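Neural-cadherin (Drosophila melanogaster, PDB 3UBF) mediates calcium-dependent, homophilic adhesion between cells, here represented by three consecutive cadherin repeats of its ectodomain. Local coordinates at residues P5-E10 with S22-E27; P42-E47 with K56-E61; I69-I74 with V92-K97; D98-P103 with D134-H139. One frame throughout, in Å; residues are numbered along the deposited sequence.

Overall arrangement
From the N terminus the four contacts follow one another in series, none nested in or crossing another. Contact 1 closes the chain between strands 3-12 and 22-25 and joins the two sheets of the first repeat in this fragment. Contact 2 closes round the hairpin of strands 44-46 and 51-54 and carries the chain on to the metal ligands Asp59 and Glu61. Contact 3 pairs strands 68-76 and 88-97; Phe24 of contact 1 and Trp58 of contact 2 pack on its inner face. Contact 4 begins right where contact 3 ends, joins the first repeat to the second, and shares calcium and zinc ions with contact 2.

Contact 1 (P5-E10 with S22-E27); sequences PTKRIE and SVFQLE
In the beta-sandwich of the first cadherin repeat of this fragment, Lys7 and Ile9 of strand 3-12 face Phe24 of strand 22-25 and Leu26 and Glu27 just after it, across the sandwich. The strands do not pair with each other; side chains and one water bridge them. Ile9 makes the main contact with the ring. Its CG2 methyl sits over one face of the Phe24 ring, 4.0 Å from the ring centroid and displaced toward the CZ and CE2 rim, a CH-pi contact, while Ile9 CD1 lies 3.9 Å from Phe24 CG at the root of the ring. Phe24 gets there with CG held between its backbone N and carbonyl carbon (chi1 67°). The neighbouring sheet strand 88-97 adds Val92 and Ile94 to the surroundings of this ring, and Val52 touches it from its own sheet. Lys7 is half greasy, half charged. Its CG rests 3.9 Å from Leu26 CD2, and CE approaches the ring obliquely, 4.0 Å from Phe24 CE1. A bend at chi2 (67°) turns the rest of Lys7 toward Glu27, whose own chain is also bent, and the two side chains meet nearly perpendicular. Lys7 NZ and Glu27 OE2 form a salt bridge of 2.9 Å, the ammonium meeting the oxygen from above the carboxylate plane. The same nitrogen also reaches the backbone of strand 22-25 through a water, donating to it over 2.9 Å from Lys7 NZ while the water donates in turn to Gln25 O.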
# COMPACT_ATOMS: atom_id res chain seq x y z
N PRO A 5 35.56 9.00 -23.73
CA PRO A 5 35.02 8.50 -22.47
C PRO A 5 33.50 8.40 -22.54
O PRO A 5 32.84 9.34 -22.99
CB PRO A 5 35.42 9.57 -21.45
CG PRO A 5 35.88 10.76 -22.27
CD PRO A 5 36.49 10.12 -23.48
N THR A 6 32.98 7.25 -22.12
CA THR A 6 31.56 6.96 -22.18
C THR A 6 30.79 8.00 -21.38
O THR A 6 31.11 8.28 -20.22
CB THR A 6 31.29 5.53 -21.68
OG1 THR A 6 31.97 4.60 -22.52
CG2 THR A 6 29.80 5.22 -21.68
N LYS A 7 29.79 8.60 -22.01
CA LYS A 7 28.92 9.56 -21.36
C LYS A 7 27.91 8.79 -20.53
O LYS A 7 27.11 8.05 -21.08
CB LYS A 7 28.19 10.42 -22.41
CG LYS A 7 27.18 11.39 -21.83
CD LYS A 7 27.85 12.47 -21.01
CE LYS A 7 26.93 13.66 -20.85
NZ LYS A 7 27.52 14.66 -19.92
N ARG A 8 27.99 8.96 -19.22
CA ARG A 8 27.06 8.32 -18.29
C ARG A 8 26.21 9.41 -17.65
O ARG A 8 26.74 10.44 -17.24
CB ARG A 8 27.81 7.56 -17.20
CG ARG A 8 28.51 6.32 -17.71
CD ARG A 8 29.33 5.65 -16.62
NE ARG A 8 29.89 4.37 -17.07
CZ ARG A 8 29.20 3.23 -17.14
NH1 ARG A 8 27.92 3.21 -16.77
NH2 ARG A 8 29.79 2.13 -17.56
N ILE A 9 24.91 9.17 -17.57
CA ILE A 9 24.01 10.17 -17.02
C ILE A 9 22.71 9.50 -16.58
O ILE A 9 22.22 8.57 -17.22
CB ILE A 9 23.80 11.32 -18.03
CG1 ILE A 9 23.31 12.59 -17.33
CG2 ILE A 9 22.94 10.89 -19.21
CD1 ILE A 9 23.39 13.84 -18.21
N GLU A 10 22.16 9.99 -15.47
CA GLU A 10 20.97 9.44 -14.84
C GLU A 10 19.77 10.37 -15.02
O GLU A 10 19.84 11.57 -14.73
CB GLU A 10 21.26 9.22 -13.34
CG GLU A 10 20.27 8.34 -12.58
CD GLU A 10 20.67 8.16 -11.12
OE1 GLU A 10 21.79 7.65 -10.85
OE2 GLU A 10 19.88 8.53 -10.23
N SER A 22 14.37 18.06 -25.09
CA SER A 22 15.82 17.99 -25.00
C SER A 22 16.19 17.63 -23.58
O SER A 22 15.98 18.42 -22.66
CB SER A 22 16.45 19.33 -25.38
OG SER A 22 16.60 19.42 -26.78
N VAL A 23 16.75 16.44 -23.40
CA VAL A 23 17.07 15.97 -22.06
C VAL A 23 18.43 16.50 -21.62
O VAL A 23 18.58 17.06 -20.53
CB VAL A 23 17.01 14.43 -21.96
CG1 VAL A 23 17.08 14.01 -20.49
CG2 VAL A 23 15.71 13.91 -22.58
N PHE A 24 19.42 16.35 -22.47
CA PHE A 24 20.73 16.86 -22.14
C PHE A 24 21.51 17.13 -23.40
O PHE A 24 21.19 16.62 -24.49
CB PHE A 24 21.48 15.93 -21.17
CG PHE A 24 21.86 14.60 -21.77
CD1 PHE A 24 23.16 14.37 -22.22
CD2 PHE A 24 20.91 13.57 -21.88
CE1 PHE A 24 23.51 13.13 -22.78
CE2 PHE A 24 21.25 12.34 -22.43
CZ PHE A 24 22.56 12.11 -22.88
N GLN A 25 22.53 17.96 -23.22
CA GLN A 25 23.45 18.38 -24.26
C GLN A 25 24.72 17.52 -24.17
O GLN A 25 25.39 17.50 -23.13
CB GLN A 25 23.77 19.86 -24.04
CG GLN A 25 24.77 20.47 -25.00
CD GLN A 25 24.25 20.49 -26.40
OE1 GLN A 25 23.35 21.28 -26.72
NE2 GLN A 25 24.79 19.62 -27.25
N LEU A 26 25.03 16.80 -25.24
CA LEU A 26 26.32 16.14 -25.37
C LEU A 26 27.40 17.21 -25.58
O LEU A 26 27.22 18.16 -26.35
CB LEU A 26 26.31 15.18 -26.55
CG LEU A 26 25.64 13.84 -26.30
CD1 LEU A 26 25.37 13.13 -27.62
CD2 LEU A 26 26.50 12.98 -25.38
N GLU A 27 28.53 17.05 -24.88
CA GLU A 27 29.60 18.03 -24.93
C GLU A 27 30.46 17.82 -26.16
O GLU A 27 30.59 16.70 -26.67
CB GLU A 27 30.48 17.97 -23.69
CG GLU A 27 29.74 17.82 -22.38
CD GLU A 27 29.63 16.37 -21.96
OE1 GLU A 27 29.21 15.54 -22.80
OE2 GLU A 27 29.96 16.06 -20.79
O HOH W 1 25.34 16.61 -20.26

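Contact 2 (P42-E47 with K56-E61). With CA (calcium ion), chain T; ZN (zinc ion), chain H; ZN (zinc ion), chain B.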
# COMPACT_ATOMS: atom_id res chain seq x y z
N PRO A 42 15.07 3.60 -30.08
CA PRO A 42 13.64 3.88 -30.00
C PRO A 42 13.35 5.05 -29.06
O PRO A 42 12.33 5.72 -29.20
CB PRO A 42 13.05 2.57 -29.45
CG PRO A 42 14.13 1.54 -29.60
CD PRO A 42 15.41 2.30 -29.48
N TRP A 43 14.26 5.30 -28.14
CA TRP A 43 14.00 6.21 -27.05
C TRP A 43 14.57 7.61 -27.25
O TRP A 43 14.08 8.56 -26.64
CB TRP A 43 14.49 5.60 -25.73
CG TRP A 43 13.95 4.21 -25.51
CD1 TRP A 43 14.63 3.04 -25.61
CD2 TRP A 43 12.59 3.86 -25.21
NE1 TRP A 43 13.79 1.98 -25.37
CE2 TRP A 43 12.53 2.45 -25.12
CE3 TRP A 43 11.42 4.60 -24.99
CZ2 TRP A 43 11.35 1.77 -24.82
CZ3 TRP A 43 10.24 3.92 -24.69
CH2 TRP A 43 10.22 2.52 -24.61
N VAL A 44 15.59 7.73 -28.09
CA VAL A 44 16.27 9.01 -28.24
C VAL A 44 16.67 9.27 -29.68
O VAL A 44 17.05 8.35 -30.40
CB VAL A 44 17.56 9.13 -27.35
CG1 VAL A 44 17.21 9.23 -25.86
CG2 VAL A 44 18.52 7.98 -27.60
N THR A 45 16.54 10.53 -30.11
CA THR A 45 17.21 11.02 -31.31
C THR A 45 18.33 11.92 -30.83
O THR A 45 18.29 12.43 -29.70
CB THR A 45 16.29 11.86 -32.23
OG1 THR A 45 15.75 12.97 -31.49
CG2 THR A 45 15.17 11.03 -32.79
N VAL A 46 19.34 12.11 -31.68
CA VAL A 46 20.44 13.01 -31.37
C VAL A 46 20.47 14.10 -32.41
O VAL A 46 20.53 13.81 -33.60
CB VAL A 46 21.79 12.28 -31.32
CG1 VAL A 46 22.93 13.27 -31.32
CG2 VAL A 46 21.87 11.41 -30.08
N GLU A 47 20.39 15.35 -31.97
CA GLU A 47 20.46 16.48 -32.90
C GLU A 47 21.87 16.68 -33.41
O GLU A 47 22.83 16.17 -32.84
CB GLU A 47 19.95 17.77 -32.24
CG GLU A 47 18.46 17.78 -31.91
CD GLU A 47 17.56 17.89 -33.14
OE1 GLU A 47 16.80 16.93 -33.39
OE2 GLU A 47 17.60 18.93 -33.85
N LYS A 56 10.57 8.22 -28.46
CA LYS A 56 9.37 7.64 -27.84
C LYS A 56 9.43 7.98 -26.34
O LYS A 56 10.49 7.89 -25.72
CB LYS A 56 9.28 6.12 -28.07
CG LYS A 56 8.08 5.42 -27.42
CD LYS A 56 7.77 4.06 -28.08
CE LYS A 56 8.93 3.07 -27.95
NZ LYS A 56 8.59 1.71 -28.48
N LYS A 57 8.29 8.41 -25.80
CA LYS A 57 8.08 8.62 -24.36
C LYS A 57 8.70 7.48 -23.54
O LYS A 57 8.31 6.31 -23.70
CB LYS A 57 6.58 8.78 -24.09
CG LYS A 57 6.12 8.62 -22.64
CD LYS A 57 4.74 9.25 -22.42
CE LYS A 57 4.27 9.13 -20.97
NZ LYS A 57 3.18 10.12 -20.65
N TRP A 58 9.66 7.81 -22.69
CA TRP A 58 10.39 6.82 -21.92
C TRP A 58 9.49 5.93 -21.06
O TRP A 58 8.59 6.41 -20.37
CB TRP A 58 11.45 7.49 -21.05
CG TRP A 58 12.53 8.08 -21.88
CD1 TRP A 58 12.62 8.09 -23.24
CD2 TRP A 58 13.69 8.78 -21.40
NE1 TRP A 58 13.76 8.73 -23.64
CE2 TRP A 58 14.43 9.18 -22.53
CE3 TRP A 58 14.16 9.12 -20.12
CZ2 TRP A 58 15.63 9.89 -22.42
CZ3 TRP A 58 15.35 9.82 -20.02
CH2 TRP A 58 16.07 10.20 -21.16
N ASP A 59 9.74 4.63 -21.14
CA ASP A 59 9.00 3.65 -20.37
C ASP A 59 10.00 2.62 -19.84
O ASP A 59 10.48 1.75 -20.56
CB ASP A 59 7.93 3.02 -21.24
CG ASP A 59 7.03 2.08 -20.49
OD1 ASP A 59 7.23 1.87 -19.27
OD2 ASP A 59 6.09 1.55 -21.13
N TYR A 60 10.33 2.78 -18.57
CA TYR A 60 11.32 1.98 -17.86
C TYR A 60 11.09 0.48 -18.00
O TYR A 60 12.04 -0.29 -18.21
CB TYR A 60 11.30 2.39 -16.39
CG TYR A 60 12.21 1.60 -15.48
CD1 TYR A 60 13.51 2.02 -15.23
CD2 TYR A 60 11.74 0.45 -14.83
CE1 TYR A 60 14.33 1.32 -14.38
CE2 TYR A 60 12.55 -0.26 -13.99
CZ TYR A 60 13.85 0.18 -13.76
OH TYR A 60 14.67 -0.54 -12.92
N GLU A 61 9.83 0.07 -17.88
CA GLU A 61 9.43 -1.33 -17.99
C GLU A 61 9.75 -1.90 -19.37
O GLU A 61 10.02 -3.09 -19.50
CB GLU A 61 7.94 -1.50 -17.69
CG GLU A 61 7.56 -1.35 -16.21
CD GLU A 61 7.63 0.08 -15.69
OE1 GLU A 61 7.96 1.03 -16.44
OE2 GLU A 61 7.36 0.28 -14.50
CA CA T . 6.61 2.85 -16.54
ZN ZN H . 4.55 0.91 -19.80
ZN ZN B . 7.45 1.92 -13.53
O HOH W 2 6.82 3.25 -14.06
O HOH W 3 3.26 2.56 -19.53
O HOH W 4 5.16 -0.77 -19.93
O HOH W 5 5.56 4.61 -17.53
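The indole of Trp43 carries Lys56 on one face: CE of the lysine stands 3.9 Å from the centroid of the six-membered ring, a CH-pi contact, and Pro42 CB lies farther out on the same side. A turn at chi3 (62°) brings the end of Lys56 back along that face, and its NZ makes an off-centre cation-pi contact, 4.8 Å from the same centroid. At the rim, near the ring plane, Lys57 O comes within 3.2 Å of Trp43 CZ3. The second indole, Trp58, is approached at its edge. Its NE1 donates to Trp43 O over 3.0 Å; the oxygen lies in the indole plane, but the N-H reaches it from above the carbonyl plane. Farther round the same edge, Val44 CG1 sits 3.8 Å from Trp58 CZ2. Replacing Trp58 by a leucine would probably leave Trp43 O without this N-H and open a gap beside Val44. The backbone adds one bond, Lys56 N to Pro42 O at 3.1 Å, at the base of the hairpin formed by strands 44-46 and 51-54. Just beyond Trp58 comes the Asp-X-Glu calcium-binding motif of cadherin repeats, here Asp59-Tyr60-Glu61. Asp59 OD2 binds a zinc ion at 2.1 Å, shared with Asp138 of the next repeat. Glu61 divides its carboxylate between two metals: OE1 goes to the calcium ion, whose site also includes Glu13, Asp59 (OD1 at a longer 3.0 Å) and Asp138, and OE2 to the zinc ion completed by Asp98 and Asp136. Asp59 OD1 turns back to accept a weak hydrogen bond from Glu61 N.

Contact 3 (I69-I74 with V92-K97); sequences IDFWVI and VIILVK
Phe71 lays one ring face against Val92, whose CB comes within 3.4 Å of Phe71 CZ; the contact is of CH-pi type, with valine CG1 near CZ and CE1 and CG2 near CE2 of the ring. Ile94 CD1 meets the same ring at its edge, 3.8 Å from Phe71 CE1. With chi1 at 60° the ring folds back over the neighbouring strand. Along the same face Ile69 runs side by side with Ile94 and extends its CD1 methyl to 3.8 Å from Val96 CG2. What sets this register is the backbone of an antiparallel beta hairpin, strands 68-76 and 88-97, whose segments 69-74 and 92-97 run at 171°. Ile69 with Ile94 and Phe71 with Val92 are hydrogen-bonded pairs, each bonded both ways; Ile94 N to Ile69 O measures 2.9 Å. Between them lies the non-hydrogen-bonded pair Asp70 and Ile93, with side chains on the other face. There Asp70 OD1 passes 3.5 Å from Ile93 CG1, and the carboxylate finds its charge partner in Arg91, through a salt bridge from OD2. Farther out, the face bearing Ile69, Phe71, Val92 and Ile94 is met by the opposite sheet of the sandwich: Val44 touches Ile69 and Phe71, and Val46 touches Phe71 and Val73. On its far side, strand 88-97 pairs in parallel with strand 3-12, where Ile93 exchanges backbone hydrogen bonds with Lys7 and Ile9.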
# COMPACT_ATOMS: atom_id res chain seq x y z
N ILE A 69 19.16 3.65 -21.61
CA ILE A 69 19.09 4.02 -23.00
C ILE A 69 20.55 4.07 -23.40
O ILE A 69 21.31 4.95 -22.97
CB ILE A 69 18.32 5.31 -23.22
CG1 ILE A 69 16.84 5.06 -22.88
CG2 ILE A 69 18.43 5.74 -24.67
CD1 ILE A 69 16.06 6.27 -22.52
N ASP A 70 20.95 3.07 -24.18
CA ASP A 70 22.35 2.82 -24.49
C ASP A 70 22.55 2.97 -25.99
O ASP A 70 21.99 2.21 -26.78
CB ASP A 70 22.77 1.42 -24.00
CG ASP A 70 24.29 1.27 -23.84
OD1 ASP A 70 25.04 2.17 -24.27
OD2 ASP A 70 24.73 0.23 -23.26
N PHE A 71 23.33 3.96 -26.38
CA PHE A 71 23.54 4.26 -27.79
C PHE A 71 24.90 4.88 -28.03
O PHE A 71 25.57 5.31 -27.09
CB PHE A 71 22.43 5.18 -28.32
CG PHE A 71 22.36 6.51 -27.62
CD1 PHE A 71 21.77 6.61 -26.37
CD2 PHE A 71 22.89 7.65 -28.21
CE1 PHE A 71 21.70 7.85 -25.72
CE2 PHE A 71 22.83 8.89 -27.56
CZ PHE A 71 22.23 8.99 -26.32
N TRP A 72 25.29 4.93 -29.29
CA TRP A 72 26.55 5.51 -29.70
C TRP A 72 26.30 6.76 -30.53
O TRP A 72 25.27 6.90 -31.17
CB TRP A 72 27.36 4.49 -30.51
CG TRP A 72 27.99 3.39 -29.71
CD1 TRP A 72 27.39 2.27 -29.24
CD2 TRP A 72 29.36 3.31 -29.30
NE1 TRP A 72 28.29 1.49 -28.55
CE2 TRP A 72 29.51 2.11 -28.58
CE3 TRP A 72 30.48 4.15 -29.47
CZ2 TRP A 72 30.74 1.72 -28.02
CZ3 TRP A 72 31.70 3.75 -28.91
CH2 TRP A 72 31.82 2.55 -28.20
N VAL A 73 27.26 7.68 -30.50
CA VAL A 73 27.20 8.85 -31.36
C VAL A 73 28.46 8.95 -32.22
O VAL A 73 29.52 8.45 -31.84
CB VAL A 73 26.98 10.15 -30.55
CG1 VAL A 73 25.73 10.03 -29.68
CG2 VAL A 73 28.20 10.47 -29.70
N ILE A 74 28.31 9.55 -33.39
CA ILE A 74 29.42 9.85 -34.27
C ILE A 74 29.61 11.36 -34.23
O ILE A 74 28.65 12.13 -34.38
CB ILE A 74 29.16 9.33 -35.71
CG1 ILE A 74 29.64 7.88 -35.86
CG2 ILE A 74 29.83 10.20 -36.78
CD1 ILE A 74 28.89 6.87 -35.01
N VAL A 92 26.90 6.46 -25.19
CA VAL A 92 26.08 7.16 -24.21
C VAL A 92 25.20 6.15 -23.49
O VAL A 92 24.48 5.35 -24.12
CB VAL A 92 25.22 8.28 -24.84
CG1 VAL A 92 24.59 9.14 -23.76
CG2 VAL A 92 26.06 9.15 -25.77
N ILE A 93 25.28 6.17 -22.16
CA ILE A 93 24.48 5.30 -21.31
C ILE A 93 23.67 6.17 -20.37
O ILE A 93 24.20 6.72 -19.41
CB ILE A 93 25.34 4.31 -20.47
CG1 ILE A 93 26.41 3.61 -21.33
CG2 ILE A 93 24.46 3.27 -19.79
CD1 ILE A 93 27.29 2.61 -20.56
N ILE A 94 22.38 6.30 -20.66
CA ILE A 94 21.47 7.01 -19.78
C ILE A 94 20.87 5.97 -18.85
O ILE A 94 20.06 5.16 -19.28
CB ILE A 94 20.32 7.69 -20.55
CG1 ILE A 94 20.86 8.71 -21.56
CG2 ILE A 94 19.33 8.35 -19.58
CD1 ILE A 94 19.84 9.08 -22.65
N LEU A 95 21.29 5.97 -17.59
CA LEU A 95 20.63 5.14 -16.59
C LEU A 95 19.27 5.76 -16.28
O LEU A 95 19.21 6.90 -15.84
CB LEU A 95 21.47 5.04 -15.33
CG LEU A 95 20.89 4.10 -14.26
CD1 LEU A 95 20.88 2.64 -14.73
CD2 LEU A 95 21.60 4.26 -12.92
N VAL A 96 18.19 5.01 -16.52
CA VAL A 96 16.81 5.48 -16.29
C VAL A 96 16.29 4.96 -14.95
O VAL A 96 16.33 3.76 -14.66
CB VAL A 96 15.85 5.05 -17.43
CG1 VAL A 96 14.40 5.50 -17.16
CG2 VAL A 96 16.34 5.58 -18.77
N LYS A 97 15.81 5.88 -14.14
CA LYS A 97 15.26 5.56 -12.83
C LYS A 97 13.74 5.58 -12.88
O LYS A 97 13.13 6.56 -13.30
CB LYS A 97 15.80 6.53 -11.77
CG LYS A 97 16.77 5.91 -10.74
CD LYS A 97 17.88 5.05 -11.36
CE LYS A 97 18.80 4.44 -10.28
NZ LYS A 97 18.09 3.64 -9.22

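Contact 4 (D98-P103 with D134-H139). With ZN (zinc ion), chain B; ZN (zinc ion), chain G; CA (calcium ion), chain T; ZN (zinc ion), chain H.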
# COMPACT_ATOMS: atom_id res chain seq x y z
N ASP A 98 13.14 4.47 -12.48
CA ASP A 98 11.70 4.37 -12.35
C ASP A 98 11.33 4.86 -10.95
O ASP A 98 11.43 4.11 -9.97
CB ASP A 98 11.27 2.91 -12.54
CG ASP A 98 9.80 2.76 -12.79
OD1 ASP A 98 9.08 3.78 -12.84
OD2 ASP A 98 9.34 1.60 -12.93
N VAL A 99 10.94 6.13 -10.83
CA VAL A 99 10.75 6.73 -9.49
C VAL A 99 9.40 6.35 -8.85
O VAL A 99 9.15 6.65 -7.68
CB VAL A 99 11.01 8.27 -9.47
N ASN A 100 8.55 5.67 -9.63
CA ASN A 100 7.28 5.15 -9.18
C ASN A 100 7.46 3.75 -8.56
O ASN A 100 6.56 3.20 -7.90
CB ASN A 100 6.30 5.05 -10.36
CG ASN A 100 6.37 6.25 -11.33
OD1 ASN A 100 7.42 6.89 -11.52
ND2 ASN A 100 5.24 6.55 -11.96
N ASP A 101 8.65 3.18 -8.78
CA ASP A 101 8.95 1.79 -8.46
C ASP A 101 9.18 1.59 -6.96
O ASP A 101 10.33 1.50 -6.51
CB ASP A 101 10.18 1.35 -9.27
CG ASP A 101 10.33 -0.17 -9.37
OD1 ASP A 101 9.58 -0.90 -8.68
OD2 ASP A 101 11.20 -0.65 -10.14
N GLU A 102 8.10 1.53 -6.19
CA GLU A 102 8.12 1.25 -4.76
C GLU A 102 7.24 0.01 -4.49
O GLU A 102 6.27 -0.23 -5.23
CB GLU A 102 7.62 2.46 -3.97
CG GLU A 102 8.65 3.58 -3.75
CD GLU A 102 8.02 4.98 -3.65
OE1 GLU A 102 6.88 5.13 -4.16
OE2 GLU A 102 8.66 5.92 -3.10
N PRO A 103 7.57 -0.78 -3.44
CA PRO A 103 6.97 -2.11 -3.31
C PRO A 103 5.47 -2.06 -3.09
O PRO A 103 4.98 -1.10 -2.48
CB PRO A 103 7.64 -2.68 -2.05
CG PRO A 103 8.88 -1.85 -1.86
CD PRO A 103 8.48 -0.49 -2.32
N ASP A 134 0.32 -1.79 -6.01
CA ASP A 134 1.65 -1.35 -6.41
C ASP A 134 1.50 0.13 -6.73
O ASP A 134 0.71 0.50 -7.60
CB ASP A 134 2.16 -2.13 -7.63
CG ASP A 134 3.65 -1.94 -7.88
OD1 ASP A 134 4.14 -0.79 -7.91
OD2 ASP A 134 4.35 -2.96 -8.07
N PRO A 135 2.24 0.99 -6.00
CA PRO A 135 2.20 2.43 -6.31
C PRO A 135 2.61 2.71 -7.75
O PRO A 135 2.24 3.76 -8.29
CB PRO A 135 3.19 3.06 -5.31
CG PRO A 135 3.97 1.93 -4.73
CD PRO A 135 3.06 0.71 -4.80
N ASP A 136 3.35 1.78 -8.35
CA ASP A 136 3.61 1.84 -9.79
C ASP A 136 2.47 1.25 -10.62
O ASP A 136 2.23 0.04 -10.64
CB ASP A 136 4.95 1.21 -10.16
CG ASP A 136 5.47 1.69 -11.51
OD1 ASP A 136 4.64 1.98 -12.41
OD2 ASP A 136 6.70 1.79 -11.69
N THR A 137 1.78 2.14 -11.30
CA THR A 137 0.63 1.85 -12.15
C THR A 137 0.93 0.88 -13.30
O THR A 137 0.03 0.26 -13.85
CB THR A 137 0.09 3.21 -12.66
OG1 THR A 137 -1.01 3.59 -11.83
CG2 THR A 137 -0.33 3.19 -14.15
N ASP A 138 2.21 0.75 -13.63
CA ASP A 138 2.67 0.00 -14.80
C ASP A 138 3.14 -1.41 -14.45
O ASP A 138 3.74 -2.09 -15.28
CB ASP A 138 3.81 0.78 -15.47
CG ASP A 138 3.77 0.68 -16.97
OD1 ASP A 138 2.81 0.07 -17.49
OD2 ASP A 138 4.70 1.21 -17.64
N HIS A 139 2.86 -1.83 -13.22
CA HIS A 139 3.35 -3.09 -12.67
C HIS A 139 2.22 -4.07 -12.50
O HIS A 139 1.09 -3.67 -12.27
CB HIS A 139 3.98 -2.85 -11.30
CG HIS A 139 5.34 -2.24 -11.36
ND1 HIS A 139 6.25 -2.36 -10.33
CD2 HIS A 139 5.96 -1.52 -12.32
CE1 HIS A 139 7.36 -1.73 -10.65
NE2 HIS A 139 7.21 -1.21 -11.86
ZN ZN B . 7.45 1.92 -13.53
ZN ZN G . 5.99 -2.75 -8.37
CA CA T . 6.61 2.85 -16.54
ZN ZN H . 4.55 0.91 -19.80
O HOH W 2 6.82 3.25 -14.06
O HOH W 3 3.26 2.56 -19.53
O HOH W 4 5.16 -0.77 -19.93
O HOH W 5 5.56 4.61 -17.53
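Asp98 and Asp136 share one zinc ion at the junction between the first two cadherin repeats of this fragment. Asp98 grips it unevenly, by OD2 at 2.0 Å and OD1 at 2.6 Å from the zinc, and Asp136 OD2 binds it at 2.0 Å; the two carboxylate planes are 74° apart, and Glu61 adds another ligand. The charge of the ion probably makes this crowding of acids tolerable. Asp138 OD2 bridges the calcium ion and the zinc ion it shares with Asp59. In the zinc site of Asp134, His139 and Asp185, His139 ND1 holds the metal at 2.0 Å. Such linkers usually bind three calcium ions, and Asp134-Pro135-Asp136 matches the Asp-X-Asp motif of the family. Hydrogen bonds shape the loop: two Asx turns, Asp134 OD1 taking Asp136 N and Asp136 OD1 taking Asp138 N, probably help to hold both carboxylates in place for their metals. Among the remaining contacts, Asp136 CB sits over the centre of one face of the His139 ring. At the edge of that ring Asp101 OD1 lies 3.1 Å from His139 CE1, carboxylate and ring at 85°. An alanine in place of Asp101 is likely to deprive this imidazole edge of its carboxylate neighbour and Gln196 of a weak hydrogen-bond acceptor. Glu102 O touches Pro135 CG at 3.2 Å, and Asn100 O rests against Asp136 CB. Segment 98-103 leads from strand 88-97 of the first repeat to strand 105-106, while 134-139 connects strands 126-133 and 141-149 of the second.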